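Local coordinates for uncharacterized protein AF_0941 (Archaeoglobus fulgidus, PDB 1YOZ) that is of unknown function, and folds as an all-helical chain that assembles with a second copy of itself, at residues L10-M13 and G14-I17; E45-N48 and L49-G53; I105-Y108 and I109-V112. One frame throughout, in Å; residues are numbered along the deposited sequence.

Interactions 1 and 3 lie within helices 8-18 and 99-113 of this all-helical protein; interaction 2 is at the C-terminal end of helix 32-51 and runs into the following loop. Interactions 2 and 3 are neighbours: their centres lie 17 Å apart, and they meet directly where Leu47 CD1 packs on Val112 CG2 at 3.4 Å. Interaction 1 stands apart, its centre 24 Å from that of interaction 2 and 23 Å from that of interaction 3, with nearest atoms about 8 and 11 Å away. It lies across the centre of the chain from interaction 3. Interactions 1 and 2 both reach the second subunit, whereas the segments of interaction 3 touch no other chain of the assembly. No ligand or known active site links the three.

Interaction 1 (L10-M13 and G14-I17); sequences LDRM and GEII
The carbonyl oxygen of Arg12 takes two partners. Ile16 N donates to Arg12 O at 3.1 Å with an N-H...O angle of 166°, and a water donates to the same Arg12 O, also at 3.1 Å. That water reaches on to Glu15 OE1, a weak bond of 3.3 Å, and so ties the carboxylate loosely back to the preceding turn. Glu15 gets there with CG set opposite its own carbonyl carbon (chi1 -79°) and the rest of the chain extended: CG passes Asp11 O at 3.4 Å before the carboxylate swings alongside Arg12. The Arg12 NE and Glu15 OE1 atoms stay 6.0 Å apart, too far for a salt bridge.

The frame is regular alpha-helix, two turns of helix 8-18, in which Gly14, Glu15, Ile16 and Ile17 each donate their backbone N-H to the carbonyl four residues earlier. The Glu15 N to Asp11 O bond is the shortest of the four at 2.9 Å. On another side of the helix Met13 and Ile17 run side by side in the same direction, Met13 CG touching Ile17 CD1 at 3.8 Å. Met13 packs on His78 and Ile17 on Arg81 of helix 75-88, while Ile16 reaches Leu82 of that helix and Leu29 of helix 26-29. Asp11 turns to the second subunit, where its OD1 makes a salt bridge with Arg62 of that chain.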
# COMPACT_ATOMS: atom_id res chain seq x y z
N LEU B 10 -7.65 -0.65 -4.40
CA LEU B 10 -6.88 0.54 -4.01
C LEU B 10 -6.67 1.49 -5.19
O LEU B 10 -6.92 2.68 -5.08
CB LEU B 10 -5.55 0.14 -3.35
CG LEU B 10 -4.63 1.30 -2.95
CD1 LEU B 10 -5.18 2.11 -1.80
CD2 LEU B 10 -3.30 0.72 -2.65
N ASP B 11 -6.29 0.96 -6.35
CA ASP B 11 -6.07 1.83 -7.49
C ASP B 11 -7.37 2.47 -7.99
O ASP B 11 -7.39 3.66 -8.32
CB ASP B 11 -5.41 1.09 -8.66
CG ASP B 11 -3.94 0.75 -8.40
OD1 ASP B 11 -3.16 1.52 -7.77
OD2 ASP B 11 -3.56 -0.32 -8.85
N ARG B 12 -8.44 1.67 -8.13
CA ARG B 12 -9.72 2.25 -8.60
C ARG B 12 -10.23 3.30 -7.64
O ARG B 12 -10.70 4.34 -8.06
CB ARG B 12 -10.81 1.19 -8.77
CG ARG B 12 -10.74 0.46 -10.11
CD ARG B 12 -11.41 -0.91 -10.06
NE ARG B 12 -10.51 -1.86 -10.69
CZ ARG B 12 -10.57 -2.28 -11.95
NH1 ARG B 12 -11.54 -1.87 -12.78
NH2 ARG B 12 -9.64 -3.14 -12.38
N MET B 13 -10.16 3.03 -6.34
CA MET B 13 -10.53 4.08 -5.38
C MET B 13 -9.75 5.36 -5.67
O MET B 13 -10.34 6.40 -5.77
CB MET B 13 -10.28 3.69 -3.91
CG MET B 13 -10.27 4.95 -2.94
SD MET B 13 -9.83 4.47 -1.28
CE MET B 13 -8.06 4.73 -1.33
N GLY B 14 -8.42 5.24 -5.81
CA GLY B 14 -7.54 6.37 -5.99
C GLY B 14 -7.85 7.16 -7.25
O GLY B 14 -7.71 8.40 -7.27
N GLU B 15 -8.23 6.44 -8.30
CA GLU B 15 -8.68 7.04 -9.55
C GLU B 15 -9.94 7.89 -9.41
O GLU B 15 -10.03 8.97 -10.00
CB GLU B 15 -8.92 5.95 -10.59
CG GLU B 15 -7.63 5.48 -11.22
CD GLU B 15 -7.78 4.23 -12.01
OE1 GLU B 15 -8.93 3.73 -12.19
OE2 GLU B 15 -6.72 3.71 -12.41
N ILE B 16 -10.92 7.39 -8.67
CA ILE B 16 -12.13 8.19 -8.37
C ILE B 16 -11.81 9.45 -7.53
O ILE B 16 -12.21 10.55 -7.89
CB ILE B 16 -13.26 7.31 -7.78
CG1 ILE B 16 -13.70 6.29 -8.84
CG2 ILE B 16 -14.49 8.17 -7.43
CD1 ILE B 16 -14.24 4.99 -8.31
N ILE B 17 -11.08 9.29 -6.43
CA ILE B 17 -10.58 10.42 -5.62
C ILE B 17 -9.78 11.48 -6.42
O ILE B 17 -9.98 12.67 -6.24
CB ILE B 17 -9.72 9.89 -4.42
CG1 ILE B 17 -10.61 9.20 -3.37
CG2 ILE B 17 -8.88 11.01 -3.80
CD1 ILE B 17 -9.78 8.64 -2.14
O HOH W 1 -11.92 3.39 -10.72

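Interaction 2 (E45-N48 and L49-G53); sequences EILN and LYKSG
The Asn48 side chain crosses that of Lys51 obliquely, its flat amide bringing OD1 of Asn48 within 4.1 Å of Lys51 CD. A water bridges the polar ends, donating to Asn48 OD1 at 2.6 Å and accepting from Lys51 NZ at 2.7 Å. The other flat group, the Tyr50 ring, leads away from residues 45-48; Leu47 O stands oblique to it, 3.3 Å from Tyr50 CB. That oxygen is gripped twice, by Lys51 N at 2.9 Å in the carbonyl plane and weakly by Tyr50 N, while Lys51 CG passes close by.

This is the C-terminal end of helix 32-51. Ser52, the first residue to leave helical backbone angles, holds its hydroxyl in the tight spot flanked by its own N and carbonyl carbon (chi1 61°), from which OG donates to Asn48 O at 2.6 Å. Ser52 N reaches the same oxygen weakly. Gly53 then turns the chain with a positive phi of 73°, its N bonding to Tyr50 O at 2.8 Å.

Glu45 OE2 is hydrogen-bonded to His2 NE2 of the second subunit, and Leu49 packs on Met3 of that subunit, while Ile46 packs against Val60 and Phe64 of helix 57-73.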
# COMPACT_ATOMS: atom_id res chain seq x y z
N GLU B 45 -4.10 -12.83 -10.80
CA GLU B 45 -3.06 -12.10 -11.58
C GLU B 45 -1.68 -12.29 -10.94
O GLU B 45 -0.66 -12.58 -11.62
CB GLU B 45 -3.37 -10.59 -11.70
CG GLU B 45 -2.35 -9.89 -12.53
CD GLU B 45 -2.71 -8.44 -12.96
OE1 GLU B 45 -3.77 -7.90 -12.54
OE2 GLU B 45 -1.89 -7.86 -13.72
N ILE B 46 -1.65 -12.14 -9.60
CA ILE B 46 -0.41 -12.27 -8.83
C ILE B 46 0.17 -13.70 -8.98
O ILE B 46 1.37 -13.91 -9.29
CB ILE B 46 -0.68 -11.96 -7.32
CG1 ILE B 46 -1.08 -10.47 -7.15
CG2 ILE B 46 0.53 -12.31 -6.45
CD1 ILE B 46 -1.89 -10.18 -5.89
N LEU B 47 -0.70 -14.67 -8.75
CA LEU B 47 -0.28 -16.06 -8.94
C LEU B 47 0.29 -16.27 -10.35
O LEU B 47 1.35 -16.86 -10.46
CB LEU B 47 -1.39 -17.02 -8.59
CG LEU B 47 -1.42 -17.46 -7.12
CD1 LEU B 47 -2.65 -18.28 -6.87
CD2 LEU B 47 -0.19 -18.28 -6.77
N ASN B 48 -0.34 -15.71 -11.38
CA ASN B 48 0.17 -15.84 -12.77
C ASN B 48 1.50 -15.17 -13.12
O ASN B 48 2.26 -15.67 -13.96
CB ASN B 48 -0.92 -15.49 -13.80
CG ASN B 48 -2.02 -16.50 -13.83
OD1 ASN B 48 -1.88 -17.60 -13.26
ND2 ASN B 48 -3.14 -16.15 -14.46
N LEU B 49 1.81 -14.04 -12.47
CA LEU B 49 3.15 -13.46 -12.55
C LEU B 49 4.22 -14.41 -12.03
O LEU B 49 5.36 -14.49 -12.55
CB LEU B 49 3.19 -12.15 -11.74
CG LEU B 49 2.36 -11.01 -12.28
CD1 LEU B 49 2.62 -9.73 -11.39
CD2 LEU B 49 2.78 -10.70 -13.66
N TYR B 50 3.87 -15.12 -10.96
CA TYR B 50 4.81 -16.07 -10.40
C TYR B 50 4.92 -17.20 -11.46
O TYR B 50 5.98 -17.48 -11.97
CB TYR B 50 4.29 -16.60 -9.07
CG TYR B 50 5.08 -17.75 -8.48
CD1 TYR B 50 6.41 -17.59 -8.13
CD2 TYR B 50 4.50 -18.99 -8.30
CE1 TYR B 50 7.13 -18.63 -7.61
CE2 TYR B 50 5.21 -20.04 -7.78
CZ TYR B 50 6.52 -19.85 -7.43
OH TYR B 50 7.24 -20.91 -6.89
N LYS B 51 3.76 -17.74 -11.82
CA LYS B 51 3.70 -18.95 -12.66
C LYS B 51 4.24 -18.74 -14.10
O LYS B 51 4.52 -19.72 -14.81
CB LYS B 51 2.27 -19.48 -12.63
CG LYS B 51 1.87 -20.12 -11.32
CD LYS B 51 0.38 -20.37 -11.30
CE LYS B 51 -0.14 -21.00 -10.01
NZ LYS B 51 -1.65 -20.97 -10.19
N SER B 52 4.39 -17.48 -14.53
CA SER B 52 4.96 -17.13 -15.83
C SER B 52 6.38 -16.61 -15.68
O SER B 52 7.01 -16.15 -16.63
CB SER B 52 4.06 -16.12 -16.56
OG SER B 52 3.91 -14.89 -15.83
N GLY B 53 6.90 -16.67 -14.46
CA GLY B 53 8.28 -16.30 -14.20
C GLY B 53 8.57 -14.81 -14.25
O GLY B 53 9.74 -14.40 -14.30
O HOH W 2 -2.83 -18.67 -11.09

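Interaction 3 (I105-Y108 and I109-V112); sequences IALY and IDRV
Ile105, Ala106, Leu107 and Tyr108 each offer a carbonyl to the backbone N-H four residues on, the repeating bond of the alpha-helix, here within helix 99-113. Asp110 N reaches Ala106 O at 2.8 Å, the shortest of the set. Ile109 N bonds to Ile105 O and Arg111 N to Leu107 O, while Val112 N meets Tyr108 O at 3.0 Å. Every carbonyl of 105-108 therefore has its helical donor.

The carboxylate of Asp110 looks elsewhere. Its OD1 forms a salt bridge with Lys68 of helix 57-73; that positive charge would probably ease the nearness of Glu113, whose carboxylate lies close to the same oxygen.

With CG opposite the backbone N (chi1 -179°), the Tyr108 ring is sent along the helix toward Arg111 and Val112. Arg111 bends at chi3, and Tyr108 CE1 lies over one face of its guanidinium, Arg111 NH1 standing 3.9 Å from that carbon with the two planes 54° apart. Val112 CG1 reaches the ring at Tyr108 CE2, modelled at 3.4 Å, and is also 3.1 Å from Tyr108 O; the Val112 chi1 of 5° is nearly eclipsed, so the exact place of CG1 is doubtful. A serine in place of Tyr108 would probably leave that face of the guanidinium without the ring carbon against it and Val112 CG1 without its contact at CE2. On the buried side, which faces helices 32-51 and 57-73, Ile105 CG2 meets Ile109 CD1 at 4.1 Å.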
# COMPACT_ATOMS: atom_id res chain seq x y z
N ILE B 105 -12.69 -12.33 2.65
CA ILE B 105 -11.66 -11.92 1.62
C ILE B 105 -10.25 -12.21 2.18
O ILE B 105 -9.44 -12.85 1.52
CB ILE B 105 -11.82 -10.43 1.25
CG1 ILE B 105 -13.14 -10.15 0.51
CG2 ILE B 105 -10.70 -9.97 0.35
CD1 ILE B 105 -13.53 -8.64 0.48
N ALA B 106 -9.99 -11.78 3.42
CA ALA B 106 -8.66 -12.02 4.07
C ALA B 106 -8.37 -13.49 4.08
O ALA B 106 -7.26 -13.94 3.74
CB ALA B 106 -8.65 -11.50 5.49
N LEU B 107 -9.37 -14.24 4.53
CA LEU B 107 -9.26 -15.68 4.64
C LEU B 107 -9.02 -16.31 3.26
O LEU B 107 -8.22 -17.23 3.12
CB LEU B 107 -10.51 -16.25 5.34
CG LEU B 107 -10.51 -16.23 6.89
CD1 LEU B 107 -11.88 -16.73 7.44
CD2 LEU B 107 -9.34 -17.01 7.48
N TYR B 108 -9.73 -15.82 2.24
CA TYR B 108 -9.47 -16.28 0.85
C TYR B 108 -8.02 -16.03 0.39
O TYR B 108 -7.39 -16.87 -0.25
CB TYR B 108 -10.46 -15.61 -0.15
CG TYR B 108 -10.27 -16.04 -1.58
CD1 TYR B 108 -11.10 -17.03 -2.15
CD2 TYR B 108 -9.26 -15.49 -2.38
CE1 TYR B 108 -10.91 -17.45 -3.45
CE2 TYR B 108 -9.07 -15.90 -3.69
CZ TYR B 108 -9.91 -16.87 -4.24
OH TYR B 108 -9.70 -17.30 -5.56
N ILE B 109 -7.49 -14.86 0.71
CA ILE B 109 -6.08 -14.52 0.32
C ILE B 109 -5.14 -15.46 1.08
O ILE B 109 -4.13 -15.99 0.55
CB ILE B 109 -5.74 -13.01 0.64
CG1 ILE B 109 -6.53 -12.05 -0.30
CG2 ILE B 109 -4.24 -12.77 0.56
CD1 ILE B 109 -6.65 -10.62 0.18
N ASP B 110 -5.49 -15.65 2.36
CA ASP B 110 -4.74 -16.50 3.24
C ASP B 110 -4.65 -17.88 2.60
O ASP B 110 -3.60 -18.50 2.64
CB ASP B 110 -5.45 -16.55 4.61
CG ASP B 110 -4.63 -17.20 5.67
OD1 ASP B 110 -3.45 -16.83 5.80
OD2 ASP B 110 -5.18 -18.07 6.37
N ARG B 111 -5.75 -18.31 1.99
CA ARG B 111 -5.88 -19.58 1.25
C ARG B 111 -4.95 -19.66 0.01
O ARG B 111 -4.14 -20.58 -0.10
CB ARG B 111 -7.38 -19.75 0.89
CG ARG B 111 -7.80 -20.99 0.11
CD ARG B 111 -9.23 -20.86 -0.39
NE ARG B 111 -9.36 -21.53 -1.69
CZ ARG B 111 -10.48 -21.59 -2.41
NH1 ARG B 111 -11.60 -21.02 -2.00
NH2 ARG B 111 -10.46 -22.23 -3.58
N VAL B 112 -5.04 -18.69 -0.90
CA VAL B 112 -4.18 -18.75 -2.12
C VAL B 112 -2.69 -18.44 -1.87
O VAL B 112 -1.81 -18.87 -2.64
CB VAL B 112 -4.76 -17.89 -3.32
CG1 VAL B 112 -5.96 -17.13 -2.94
CG2 VAL B 112 -3.73 -16.98 -3.92